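Nickel ABC transporter (Nickel-binding protein) (Bacillus halodurans, PDB 3T66) probably binds a solute such as nickel or a peptide outside the membrane and hands it to its ABC transporter. Local coordinates at residues G40-L45 with N141-D146; D78-N83 with V176-Y181; D284-P289 with H451-H456. One frame throughout, in Å; residues are numbered along the deposited sequence.

Contact 1: residues G40-L45 with N141-D146; sequences GITETL and NVSIID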
ATOM      1  N   GLY A  40     -15.896   2.890  -9.794  1.00 43.53           N
ATOM      2  CA  GLY A  40     -15.861   2.464 -11.193  1.00 43.38           C
ATOM      3  C   GLY A  40     -16.400   3.518 -12.144  1.00 43.09           C
ATOM      4  O   GLY A  40     -16.997   3.184 -13.175  1.00 43.17           O
ATOM      5  N   ILE A  41     -16.188   4.786 -11.807  1.00 42.56           N
ATOM      6  CA  ILE A  41     -16.514   5.863 -12.736  1.00 42.88           C
ATOM      7  C   ILE A  41     -15.352   6.073 -13.709  1.00 43.38           C
ATOM      8  O   ILE A  41     -15.530   6.423 -14.900  1.00 43.48           O
ATOM      9  CB  ILE A  41     -16.785   7.192 -11.985  1.00 42.55           C
ATOM     10  CG1 ILE A  41     -17.978   7.024 -11.056  1.00 43.55           C
ATOM     11  CG2 ILE A  41     -17.072   8.289 -12.943  1.00 39.76           C
ATOM     12  CD1 ILE A  41     -17.890   7.784  -9.797  1.00 45.26           C
ATOM     13  N   THR A  42     -14.169   5.801 -13.184  1.00 43.18           N
ATOM     14  CA  THR A  42     -12.962   6.431 -13.639  1.00 43.66           C
ATOM     15  C   THR A  42     -11.832   5.416 -13.568  1.00 43.09           C
ATOM     16  O   THR A  42     -11.874   4.520 -12.715  1.00 43.68           O
ATOM     17  CB  THR A  42     -12.743   7.694 -12.736  1.00 44.50           C
ATOM     18  OG1 THR A  42     -13.023   8.876 -13.488  1.00 45.43           O
ATOM     19  CG2 THR A  42     -11.335   7.805 -12.165  1.00 44.41           C
ATOM     20  N   GLU A  43     -10.854   5.542 -14.470  1.00 42.35           N
ATOM     21  CA  GLU A  43      -9.733   4.595 -14.608  1.00 41.89           C
ATOM     22  C   GLU A  43      -8.415   5.266 -14.979  1.00 41.58           C
ATOM     23  O   GLU A  43      -8.382   6.434 -15.327  1.00 42.18           O
ATOM     24  CB  GLU A  43     -10.067   3.599 -15.702  1.00 41.89           C
ATOM     25  CG  GLU A  43     -11.372   2.907 -15.476  1.00 43.47           C
ATOM     26  CD  GLU A  43     -11.861   2.151 -16.688  1.00 48.72           C
ATOM     27  OE1 GLU A  43     -11.698   2.661 -17.819  1.00 52.31           O
ATOM     28  OE2 GLU A  43     -12.415   1.042 -16.518  1.00 50.44           O
ATOM     29  N   THR A  44      -7.322   4.525 -14.989  1.00 41.29           N
ATOM     30  CA  THR A  44      -6.020   5.174 -15.094  1.00 41.06           C
ATOM     31  C   THR A  44      -5.355   4.657 -16.338  1.00 41.03           C
ATOM     32  O   THR A  44      -5.853   3.692 -16.909  1.00 41.71           O
ATOM     33  CB  THR A  44      -5.166   4.813 -13.871  1.00 41.37           C
ATOM     34  OG1 THR A  44      -5.256   3.402 -13.687  1.00 40.31           O
ATOM     35  CG2 THR A  44      -5.665   5.558 -12.572  1.00 39.38           C
ATOM     36  N   LEU A  45      -4.248   5.254 -16.762  1.00 40.63           N
ATOM     37  CA  LEU A  45      -3.535   4.742 -17.929  1.00 41.43           C
ATOM     38  C   LEU A  45      -2.941   3.355 -17.694  1.00 42.23           C
ATOM     39  O   LEU A  45      -2.729   2.535 -18.607  1.00 42.32           O
ATOM     40  CB  LEU A  45      -2.427   5.695 -18.356  1.00 41.47           C
ATOM     41  CG  LEU A  45      -2.778   7.157 -18.694  1.00 42.68           C
ATOM     42  CD1 LEU A  45      -1.562   8.022 -19.043  1.00 43.30           C
ATOM     43  CD2 LEU A  45      -3.738   7.221 -19.823  1.00 43.29           C
ATOM     44  N   ASN A 141      -5.475   9.249  -8.626  1.00 45.22           N
ATOM     45  CA  ASN A 141      -5.484  10.702  -8.851  1.00 45.93           C
ATOM     46  C   ASN A 141      -5.409  11.142 -10.238  1.00 45.95           C
ATOM     47  O   ASN A 141      -5.707  12.287 -10.522  1.00 46.78           O
ATOM     48  CB  ASN A 141      -4.182  11.257  -8.355  1.00 46.69           C
ATOM     49  CG  ASN A 141      -4.197  11.413  -6.944  1.00 50.30           C
ATOM     50  OD1 ASN A 141      -5.283  11.292  -6.337  1.00 55.89           O
ATOM     51  ND2 ASN A 141      -3.030  11.653  -6.347  1.00 49.55           N
ATOM     52  N   VAL A 142      -4.840  10.296 -11.074  1.00 45.14           N
ATOM     53  CA  VAL A 142      -4.506  10.717 -12.366  1.00 44.39           C
ATOM     54  C   VAL A 142      -5.422   9.951 -13.247  1.00 44.42           C
ATOM     55  O   VAL A 142      -5.125   9.670 -14.394  1.00 44.81           O
ATOM     56  CB  VAL A 142      -3.092  10.371 -12.674  1.00 44.31           C
ATOM     57  CG1 VAL A 142      -2.688  11.077 -13.931  1.00 46.00           C
ATOM     58  CG2 VAL A 142      -2.217  10.833 -11.606  1.00 43.97           C
ATOM     59  N   SER A 143      -6.566   9.610 -12.714  1.00 44.74           N
ATOM     60  CA  SER A 143      -7.499   8.902 -13.526  1.00 45.84           C
ATOM     61  C   SER A 143      -7.947   9.846 -14.592  1.00 46.53           C
ATOM     62  O   SER A 143      -8.005  11.042 -14.350  1.00 46.85           O
ATOM     63  CB  SER A 143      -8.678   8.458 -12.716  1.00 45.63           C
ATOM     64  OG  SER A 143      -9.066   9.469 -11.865  1.00 46.30           O
ATOM     65  N   ILE A 144      -8.217   9.300 -15.777  1.00 47.47           N
ATOM     66  CA  ILE A 144      -8.567  10.067 -16.962  1.00 48.59           C
ATOM     67  C   ILE A 144     -10.066  10.392 -17.019  1.00 50.32           C
ATOM     68  O   ILE A 144     -10.906   9.466 -17.002  1.00 51.88           O
ATOM     69  CB  ILE A 144      -8.226   9.242 -18.185  1.00 48.13           C
ATOM     70  CG1 ILE A 144      -6.756   8.829 -18.151  1.00 46.57           C
ATOM     71  CG2 ILE A 144      -8.635   9.958 -19.468  1.00 48.11           C
ATOM     72  CD1 ILE A 144      -5.792   9.939 -18.209  1.00 45.25           C
ATOM     73  N   ILE A 145     -10.400  11.686 -17.067  1.00 51.42           N
ATOM     74  CA  ILE A 145     -11.789  12.173 -17.162  1.00 52.44           C
ATOM     75  C   ILE A 145     -11.941  13.059 -18.431  1.00 53.58           C
ATOM     76  O   ILE A 145     -10.936  13.560 -18.983  1.00 53.51           O
ATOM     77  CB  ILE A 145     -12.220  12.945 -15.890  1.00 51.28           C
ATOM     78  N   ASP A 146     -13.177  13.234 -18.911  1.00 55.04           N
ATOM     79  CA  ASP A 146     -13.432  14.231 -19.965  1.00 56.52           C
ATOM     80  C   ASP A 146     -13.536  15.627 -19.388  1.00 57.28           C
ATOM     81  O   ASP A 146     -14.486  15.969 -18.678  1.00 57.08           O
ATOM     82  CB  ASP A 146     -14.690  13.937 -20.780  1.00 56.84           C
ATOM     83  CG  ASP A 146     -14.756  14.763 -22.082  1.00 58.22           C
ATOM     84  OD1 ASP A 146     -13.851  15.581 -22.326  1.00 59.89           O
ATOM     85  OD2 ASP A 146     -15.702  14.588 -22.883  1.00 59.63           O
TER
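Leu45 and Ile144 meet at the ends of their side chains. CD2 of Leu45 lies 3.8 Å from CD1 of Ile144, and the two side chains cross at about a right angle. In each, the first torsion puts the branch towards the partner, CG of Leu45 and CG1 of Ile144, anti to the carbonyl carbon (chi1 -57° and -56°). Thr44 adds its methyl group, with CG2 3.9 Å from CA of Ser143. The backbones are tied by one hydrogen bond, Ile144 N to Glu43 O, 2.9 Å. CA of Ser143 also makes a weak C-H...O contact with the same oxygen. Thr42 CG2 is modelled too close to Ser143, so the detail there is doubtful. Glu43 points away from the partner loop at its CB, and its carboxylate is bonded to Thr159 and Trp182. The contact joins two buried loops of the solute-binding fold. Loop 40-45 begins at Gly40, whose Schellman motif ends helix 35-38. Val37 of that helix touches both Thr42 and Ser143. Val92 of helix 89-100 packs on Leu45 and Ile144, and Leu45 pairs by its backbone with Trp58 and with Ala60 of strand 60-64.

Contact 2: residues D78-N83 with V176-Y181; sequences DVTFQN and VRYDEY. With CA (calcium ion), chain B.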
ATOM      1  N   ASP A  78      -9.817   1.868 -28.838  1.00 50.45           N
ATOM      2  CA  ASP A  78     -11.226   1.573 -28.700  1.00 49.68           C
ATOM      3  C   ASP A  78     -11.906   2.151 -27.463  1.00 48.02           C
ATOM      4  O   ASP A  78     -12.932   1.636 -27.088  1.00 48.54           O
ATOM      5  CB  ASP A  78     -11.435   0.062 -28.711  1.00 49.96           C
ATOM      6  CG  ASP A  78     -10.535  -0.652 -27.703  1.00 53.21           C
ATOM      7  OD1 ASP A  78      -9.493  -0.046 -27.364  1.00 55.65           O
ATOM      8  OD2 ASP A  78     -10.852  -1.796 -27.242  1.00 57.05           O
ATOM      9  N   VAL A  79     -11.390   3.179 -26.810  1.00 45.84           N
ATOM     10  CA  VAL A  79     -12.048   3.544 -25.561  1.00 44.10           C
ATOM     11  C   VAL A  79     -12.892   4.767 -25.791  1.00 43.79           C
ATOM     12  O   VAL A  79     -12.498   5.613 -26.585  1.00 44.14           O
ATOM     13  CB  VAL A  79     -11.044   3.794 -24.401  1.00 44.45           C
ATOM     14  CG1 VAL A  79     -11.675   4.607 -23.292  1.00 44.19           C
ATOM     15  CG2 VAL A  79     -10.514   2.500 -23.818  1.00 42.54           C
ATOM     16  N   THR A  80     -14.051   4.842 -25.131  1.00 42.55           N
ATOM     17  CA  THR A  80     -14.881   6.021 -25.131  1.00 43.02           C
ATOM     18  C   THR A  80     -15.281   6.384 -23.715  1.00 43.27           C
ATOM     19  O   THR A  80     -15.529   5.489 -22.877  1.00 43.20           O
ATOM     20  CB  THR A  80     -16.231   5.811 -25.892  1.00 43.99           C
ATOM     21  OG1 THR A  80     -17.042   4.825 -25.212  1.00 45.16           O
ATOM     22  CG2 THR A  80     -16.026   5.444 -27.404  1.00 43.25           C
ATOM     23  N   PHE A  81     -15.395   7.688 -23.461  1.00 43.07           N
ATOM     24  CA  PHE A  81     -15.989   8.187 -22.216  1.00 43.33           C
ATOM     25  C   PHE A  81     -17.474   7.849 -22.126  1.00 44.14           C
ATOM     26  O   PHE A  81     -18.132   7.602 -23.108  1.00 44.28           O
ATOM     27  CB  PHE A  81     -15.806   9.703 -22.039  1.00 42.61           C
ATOM     28  CG  PHE A  81     -14.371  10.143 -22.014  1.00 41.92           C
ATOM     29  CD1 PHE A  81     -13.669  10.212 -20.819  1.00 41.54           C
ATOM     30  CD2 PHE A  81     -13.707  10.494 -23.198  1.00 41.40           C
ATOM     31  CE1 PHE A  81     -12.315  10.605 -20.807  1.00 40.04           C
ATOM     32  CE2 PHE A  81     -12.357  10.883 -23.190  1.00 39.28           C
ATOM     33  CZ  PHE A  81     -11.665  10.914 -22.009  1.00 37.96           C
ATOM     34  N   GLN A  82     -17.976   7.827 -20.903  1.00 45.69           N
ATOM     35  CA  GLN A  82     -19.368   7.589 -20.607  1.00 46.88           C
ATOM     36  C   GLN A  82     -20.289   8.489 -21.409  1.00 48.08           C
ATOM     37  O   GLN A  82     -21.440   8.133 -21.701  1.00 49.44           O
ATOM     38  CB  GLN A  82     -19.601   7.803 -19.119  1.00 46.47           C
ATOM     39  CG  GLN A  82     -19.227   6.600 -18.258  1.00 47.29           C
ATOM     40  CD  GLN A  82     -18.338   6.967 -17.114  1.00 46.02           C
ATOM     41  OE1 GLN A  82     -18.087   8.134 -16.885  1.00 45.84           O
ATOM     42  NE2 GLN A  82     -17.817   5.963 -16.409  1.00 45.62           N
ATOM     43  N   ASN A  83     -19.804   9.664 -21.779  1.00 49.08           N
ATOM     44  CA  ASN A  83     -20.663  10.558 -22.527  1.00 49.46           C
ATOM     45  C   ASN A  83     -20.583  10.239 -24.008  1.00 49.80           C
ATOM     46  O   ASN A  83     -21.276  10.842 -24.768  1.00 50.78           O
ATOM     47  CB  ASN A  83     -20.310  12.019 -22.255  1.00 49.44           C
ATOM     48  CG  ASN A  83     -18.983  12.418 -22.869  1.00 49.30           C
ATOM     49  OD1 ASN A  83     -18.362  11.628 -23.590  1.00 50.31           O
ATOM     50  ND2 ASN A  83     -18.529  13.631 -22.571  1.00 45.46           N
ATOM     51  N   VAL A 176     -25.137   3.944 -12.740  1.00 44.91           N
ATOM     52  CA  VAL A 176     -25.962   3.263 -13.707  1.00 45.32           C
ATOM     53  C   VAL A 176     -24.950   2.615 -14.648  1.00 44.71           C
ATOM     54  O   VAL A 176     -23.910   3.215 -14.911  1.00 44.47           O
ATOM     55  CB  VAL A 176     -26.916   4.276 -14.462  1.00 44.05           C
ATOM     56  N   ARG A 177     -25.230   1.388 -15.101  1.00 44.66           N
ATOM     57  CA  ARG A 177     -24.334   0.659 -16.015  1.00 44.40           C
ATOM     58  C   ARG A 177     -24.122   1.505 -17.229  1.00 45.29           C
ATOM     59  O   ARG A 177     -25.068   2.125 -17.718  1.00 44.16           O
ATOM     60  CB  ARG A 177     -24.942  -0.656 -16.472  1.00 43.64           C
ATOM     61  CG  ARG A 177     -24.392  -1.099 -17.804  1.00 43.28           C
ATOM     62  CD  ARG A 177     -24.969  -2.402 -18.270  1.00 42.42           C
ATOM     63  NE  ARG A 177     -26.363  -2.237 -18.693  1.00 44.08           N
ATOM     64  CZ  ARG A 177     -27.438  -2.667 -18.026  1.00 42.94           C
ATOM     65  NH1 ARG A 177     -27.332  -3.331 -16.891  1.00 39.70           N
ATOM     66  NH2 ARG A 177     -28.637  -2.446 -18.529  1.00 44.72           N
ATOM     67  N   TYR A 178     -22.868   1.559 -17.690  1.00 46.65           N
ATOM     68  CA  TYR A 178     -22.548   2.262 -18.929  1.00 47.71           C
ATOM     69  C   TYR A 178     -22.453   1.238 -20.052  1.00 49.07           C
ATOM     70  O   TYR A 178     -21.658   0.298 -19.988  1.00 49.60           O
ATOM     71  CB  TYR A 178     -21.284   3.078 -18.806  1.00 46.56           C
ATOM     72  CG  TYR A 178     -20.786   3.607 -20.138  1.00 48.32           C
ATOM     73  CD1 TYR A 178     -21.619   4.352 -20.991  1.00 46.41           C
ATOM     74  CD2 TYR A 178     -19.466   3.352 -20.552  1.00 47.03           C
ATOM     75  CE1 TYR A 178     -21.135   4.834 -22.214  1.00 47.88           C
ATOM     76  CE2 TYR A 178     -18.987   3.811 -21.746  1.00 46.49           C
ATOM     77  CZ  TYR A 178     -19.807   4.547 -22.581  1.00 49.41           C
ATOM     78  OH  TYR A 178     -19.270   4.992 -23.775  1.00 51.63           O
ATOM     79  N   ASP A 179     -23.285   1.413 -21.073  1.00 50.33           N
ATOM     80  CA  ASP A 179     -23.586   0.301 -21.979  1.00 51.23           C
ATOM     81  C   ASP A 179     -22.452  -0.029 -22.930  1.00 51.14           C
ATOM     82  O   ASP A 179     -22.311  -1.192 -23.308  1.00 51.70           O
ATOM     83  CB  ASP A 179     -24.926   0.493 -22.729  1.00 51.61           C
ATOM     84  CG  ASP A 179     -26.172   0.259 -21.829  1.00 53.64           C
ATOM     85  OD1 ASP A 179     -26.022  -0.298 -20.720  1.00 57.76           O
ATOM     86  OD2 ASP A 179     -27.314   0.632 -22.220  1.00 55.40           O
ATOM     87  N   GLU A 180     -21.628   0.965 -23.272  1.00 50.96           N
ATOM     88  CA  GLU A 180     -20.503   0.789 -24.238  1.00 51.02           C
ATOM     89  C   GLU A 180     -19.113   0.806 -23.627  1.00 49.80           C
ATOM     90  O   GLU A 180     -18.151   1.212 -24.266  1.00 49.08           O
ATOM     91  CB  GLU A 180     -20.547   1.879 -25.288  1.00 51.75           C
ATOM     92  CG  GLU A 180     -21.969   2.280 -25.732  1.00 56.64           C
ATOM     93  CD  GLU A 180     -22.612   1.256 -26.674  1.00 62.12           C
ATOM     94  OE1 GLU A 180     -21.855   0.449 -27.287  1.00 61.94           O
ATOM     95  OE2 GLU A 180     -23.872   1.275 -26.793  1.00 65.88           O
ATOM     96  N   TYR A 181     -19.026   0.393 -22.367  1.00 49.47           N
ATOM     97  CA  TYR A 181     -17.774   0.367 -21.631  1.00 48.48           C
ATOM     98  C   TYR A 181     -16.777  -0.420 -22.458  1.00 48.35           C
ATOM     99  O   TYR A 181     -17.125  -1.485 -22.939  1.00 48.93           O
ATOM    100  CB  TYR A 181     -17.988  -0.326 -20.299  1.00 47.96           C
ATOM    101  CG  TYR A 181     -16.713  -0.530 -19.562  1.00 47.07           C
ATOM    102  CD1 TYR A 181     -15.844   0.523 -19.344  1.00 47.13           C
ATOM    103  CD2 TYR A 181     -16.361  -1.782 -19.102  1.00 47.40           C
ATOM    104  CE1 TYR A 181     -14.651   0.337 -18.682  1.00 47.01           C
ATOM    105  CE2 TYR A 181     -15.183  -1.988 -18.438  1.00 46.18           C
ATOM    106  CZ  TYR A 181     -14.326  -0.926 -18.225  1.00 46.04           C
ATOM    107  OH  TYR A 181     -13.146  -1.135 -17.562  1.00 43.25           O
TER
HETATM  108 CA    CA B 497     -29.431   1.443 -21.407  1.00 69.88          CA
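Tyr178 packs against Thr80 and Gln82 from the first position of a type I beta turn, Tyr178 to Tyr181. The turn follows strand 172-177 of the solute-binding fold. Its partner is the loop between strand 70-75 and helix 89-100.

The tight part is built round the Tyr178 ring. CG of Tyr178 stands anti to the backbone N (chi1 169°), which extends the ring towards loop 78-83. CA of Gln82 sits over one face in a CH-pi contact, 3.7 Å from the ring centroid and 15° off the normal. The backbone N of Glu180, within the turn, lies above the opposite face. The ring is thus held between the loop and its own turn. CG of Gln82 continues the packing and reaches 3.9 Å from CG of Tyr178. The amide of Gln82 stands nearly perpendicular to the ring plane, 86° apart. It is bonded away from the tyrosine, with OE1 on Gly158 N and NE2 on Gly160 O. At the ring's edge, near its plane, OG1 of Thr80 shares a hydrogen bond with OH of Tyr178, 2.7 Å long; either hydroxyl could be the donor. This bond ties the hydroxyl end of the tyrosine to the loop.

The outer side is looser. Glu180 starts towards the loop, but its carboxylate leads away, and the residue is exposed. Arg177 and Asp179 do not touch loop 78-83. They pair with each other in a salt bridge, NE of Arg177 to OD1 of Asp179, 2.8 Å. The oxygen lies at the edge of the guanidinium, in its plane. A second salt bridge joins NH1 of Arg177 to Asp189. The other carboxylate oxygen of Asp179, OD2, binds a calcium ion at 2.4 Å.

Contact 3: residues D284-P289 with H451-H456; sequences DGPFIP and HSFLIH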
ATOM      1  N   ASP A 284       7.525 -12.088   6.010  1.00 55.01           N
ATOM      2  CA  ASP A 284       8.878 -12.634   5.966  1.00 54.27           C
ATOM      3  C   ASP A 284       9.836 -11.531   5.480  1.00 52.93           C
ATOM      4  O   ASP A 284      11.015 -11.790   5.225  1.00 52.97           O
ATOM      5  CB  ASP A 284       8.992 -13.808   4.971  1.00 55.11           C
ATOM      6  CG  ASP A 284       7.887 -14.884   5.123  1.00 58.42           C
ATOM      7  OD1 ASP A 284       7.628 -15.373   6.263  1.00 64.12           O
ATOM      8  OD2 ASP A 284       7.322 -15.293   4.070  1.00 57.55           O
ATOM      9  N   GLY A 285       9.319 -10.314   5.317  1.00 51.06           N
ATOM     10  CA  GLY A 285      10.093  -9.229   4.734  1.00 48.86           C
ATOM     11  C   GLY A 285       9.305  -7.963   4.405  1.00 47.18           C
ATOM     12  O   GLY A 285       8.119  -7.883   4.695  1.00 46.64           O
ATOM     13  N   PRO A 286       9.973  -6.958   3.792  1.00 45.75           N
ATOM     14  CA  PRO A 286       9.291  -5.727   3.546  1.00 44.84           C
ATOM     15  C   PRO A 286       8.238  -5.915   2.472  1.00 45.05           C
ATOM     16  O   PRO A 286       7.242  -5.233   2.529  1.00 45.36           O
ATOM     17  CB  PRO A 286      10.385  -4.838   3.034  1.00 43.95           C
ATOM     18  CG  PRO A 286      11.245  -5.710   2.373  1.00 44.36           C
ATOM     19  CD  PRO A 286      11.282  -6.966   3.137  1.00 44.63           C
ATOM     20  N   PHE A 287       8.426  -6.870   1.555  1.00 45.22           N
ATOM     21  CA  PHE A 287       7.561  -7.027   0.380  1.00 45.13           C
ATOM     22  C   PHE A 287       6.737  -8.267   0.424  1.00 45.52           C
ATOM     23  O   PHE A 287       7.240  -9.331   0.800  1.00 46.89           O
ATOM     24  CB  PHE A 287       8.384  -7.096  -0.905  1.00 45.07           C
ATOM     25  CG  PHE A 287       9.351  -5.956  -1.073  1.00 44.84           C
ATOM     26  CD1 PHE A 287       8.936  -4.646  -0.911  1.00 43.26           C
ATOM     27  CD2 PHE A 287      10.667  -6.202  -1.368  1.00 42.73           C
ATOM     28  CE1 PHE A 287       9.790  -3.619  -1.055  1.00 42.02           C
ATOM     29  CE2 PHE A 287      11.520  -5.175  -1.505  1.00 44.30           C
ATOM     30  CZ  PHE A 287      11.073  -3.869  -1.362  1.00 43.94           C
ATOM     31  N   ILE A 288       5.484  -8.150  -0.004  1.00 45.56           N
ATOM     32  CA  ILE A 288       4.574  -9.279   0.031  1.00 45.79           C
ATOM     33  C   ILE A 288       4.957 -10.366  -0.949  1.00 46.16           C
ATOM     34  O   ILE A 288       5.442 -10.108  -2.036  1.00 46.42           O
ATOM     35  CB  ILE A 288       3.098  -8.898  -0.161  1.00 45.77           C
ATOM     36  CG1 ILE A 288       2.929  -7.909  -1.287  1.00 43.84           C
ATOM     37  CG2 ILE A 288       2.542  -8.304   1.105  1.00 45.66           C
ATOM     38  CD1 ILE A 288       1.646  -8.110  -1.950  1.00 41.73           C
ATOM     39  N   PRO A 289       4.709 -11.600  -0.563  1.00 46.34           N
ATOM     40  CA  PRO A 289       5.264 -12.638  -1.377  1.00 46.67           C
ATOM     41  C   PRO A 289       4.861 -12.556  -2.863  1.00 46.46           C
ATOM     42  O   PRO A 289       5.679 -12.855  -3.710  1.00 47.41           O
ATOM     43  CB  PRO A 289       4.732 -13.913  -0.697  1.00 46.95           C
ATOM     44  CG  PRO A 289       4.368 -13.454   0.730  1.00 45.93           C
ATOM     45  CD  PRO A 289       3.808 -12.125   0.481  1.00 46.40           C
ATOM     46  N   HIS A 451      16.198  -4.460   9.024  1.00 55.37           N
ATOM     47  CA  HIS A 451      15.210  -4.222  10.083  1.00 54.88           C
ATOM     48  C   HIS A 451      14.458  -5.496  10.365  1.00 55.05           C
ATOM     49  O   HIS A 451      14.787  -6.536   9.814  1.00 55.24           O
ATOM     50  CB  HIS A 451      14.258  -3.128   9.696  1.00 54.80           C
ATOM     51  CG  HIS A 451      14.913  -1.819   9.403  1.00 55.63           C
ATOM     52  ND1 HIS A 451      15.477  -1.035  10.387  1.00 56.46           N
ATOM     53  CD2 HIS A 451      15.044  -1.123   8.244  1.00 55.46           C
ATOM     54  CE1 HIS A 451      15.926   0.088   9.848  1.00 54.28           C
ATOM     55  NE2 HIS A 451      15.672   0.062   8.552  1.00 54.17           N
ATOM     56  N   SER A 452      13.452  -5.451  11.215  1.00 55.25           N
ATOM     57  CA  SER A 452      12.725  -6.678  11.451  1.00 56.06           C
ATOM     58  C   SER A 452      11.354  -6.481  10.919  1.00 55.86           C
ATOM     59  O   SER A 452      10.658  -5.580  11.362  1.00 56.82           O
ATOM     60  CB  SER A 452      12.644  -7.017  12.942  1.00 56.60           C
ATOM     61  OG  SER A 452      12.157  -8.348  13.138  1.00 57.38           O
ATOM     62  N   PHE A 453      10.950  -7.320   9.978  1.00 55.01           N
ATOM     63  CA  PHE A 453       9.627  -7.162   9.399  1.00 53.89           C
ATOM     64  C   PHE A 453       8.677  -8.135  10.027  1.00 53.51           C
ATOM     65  O   PHE A 453       8.881  -9.348   9.949  1.00 53.62           O
ATOM     66  CB  PHE A 453       9.675  -7.264   7.878  1.00 53.96           C
ATOM     67  CG  PHE A 453      10.477  -6.185   7.269  1.00 53.54           C
ATOM     68  CD1 PHE A 453       9.934  -4.904   7.122  1.00 55.33           C
ATOM     69  CD2 PHE A 453      11.800  -6.396   6.956  1.00 53.08           C
ATOM     70  CE1 PHE A 453      10.682  -3.844   6.595  1.00 55.03           C
ATOM     71  CE2 PHE A 453      12.585  -5.357   6.442  1.00 55.72           C
ATOM     72  CZ  PHE A 453      12.024  -4.068   6.261  1.00 56.45           C
ATOM     73  N   LEU A 454       7.654  -7.566  10.671  1.00 52.82           N
ATOM     74  CA  LEU A 454       6.691  -8.286  11.486  1.00 51.56           C
ATOM     75  C   LEU A 454       5.497  -8.781  10.709  1.00 51.00           C
ATOM     76  O   LEU A 454       5.400  -9.962  10.377  1.00 50.83           O
ATOM     77  CB  LEU A 454       6.223  -7.367  12.590  1.00 51.71           C
ATOM     78  CG  LEU A 454       7.383  -6.858  13.426  1.00 51.78           C
ATOM     79  CD1 LEU A 454       6.893  -5.714  14.320  1.00 52.13           C
ATOM     80  CD2 LEU A 454       7.940  -8.014  14.234  1.00 50.43           C
ATOM     81  N   ILE A 455       4.564  -7.890  10.425  1.00 50.69           N
ATOM     82  CA  ILE A 455       3.377  -8.324   9.709  1.00 51.04           C
ATOM     83  C   ILE A 455       2.926  -7.461   8.507  1.00 51.11           C
ATOM     84  O   ILE A 455       3.419  -6.335   8.245  1.00 51.76           O
ATOM     85  CB  ILE A 455       2.187  -8.538  10.656  1.00 51.19           C
ATOM     86  CG1 ILE A 455       1.697  -7.215  11.216  1.00 51.86           C
ATOM     87  CG2 ILE A 455       2.526  -9.543  11.785  1.00 52.47           C
ATOM     88  CD1 ILE A 455       0.298  -7.316  11.855  1.00 54.37           C
ATOM     89  N   HIS A 456       1.981  -8.034   7.785  1.00 50.25           N
ATOM     90  CA  HIS A 456       1.303  -7.388   6.698  1.00 49.80           C
ATOM     91  C   HIS A 456      -0.154  -7.305   7.141  1.00 49.31           C
ATOM     92  O   HIS A 456      -0.853  -8.313   7.158  1.00 48.46           O
ATOM     93  CB  HIS A 456       1.379  -8.258   5.420  1.00 49.77           C
ATOM     94  CG  HIS A 456       2.761  -8.471   4.887  1.00 49.63           C
ATOM     95  ND1 HIS A 456       3.672  -7.448   4.728  1.00 50.30           N
ATOM     96  CD2 HIS A 456       3.371  -9.590   4.431  1.00 49.65           C
ATOM     97  CE1 HIS A 456       4.786  -7.930   4.206  1.00 49.20           C
ATOM     98  NE2 HIS A 456       4.628  -9.228   4.013  1.00 49.76           N
TER
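Strand 451-464 presents the Phe453 and His456 side chains to loop 284-289, which follows strand 280-282. Both side chains point towards the loop. Pro286 lies over one face of Phe453. Its CB makes a CH-pi contact 3.9 Å from the ring centroid, 19° off the normal, and its N lies over the same face, off the ring centre. At the root of the ring, Gly285 C lies 3.6 Å from Phe453 CB. Strand 280-282 pairs antiparallel with 451-464, and the loop after it packs on Phe453 and His456 of the same strand. The long strand also pairs with 240-246. There Leu454 and Ile455 both face His242 in a classic beta bulge. Phe453 comes just before the bulge and His456 just after it. CG of His456 is anti to the carbonyl carbon (chi1 -64°), and Ile288 lies over one face of its ring. CG2 of Ile288 is centred over that ring, 3.6 Å from the centroid and 7° off the normal. Gly285 O comes within 3.4 Å of His456 CE1. Pro286 O is bonded to the hydroxyls of Thr241 and Thr388. Tyr397 of helix 395-402 packs on both Pro286 and Phe453.

Contacts 1 and 2 are neighbours, with centres 13 Å apart, and their segments alternate along the chain. They touch directly. Ile41 O probably accepts a hydrogen bond from Gln82 NE2, 2.8 Å, and Glu43 OE2 probably bonds Tyr181 OH. CE1 of Phe81 also packs on the backbone of Ile145 and Asp146. Gln82 therefore serves both contacts, as its amide reaches loop 40-45. The calcium ion belongs to the contact 2 side, held by Asp179; contacts 1 and 3 lie away from that site. Contact 3 is on the opposite side of the chain's centre, 31 Å from contact 1 and 41 Å from contact 2 between centres.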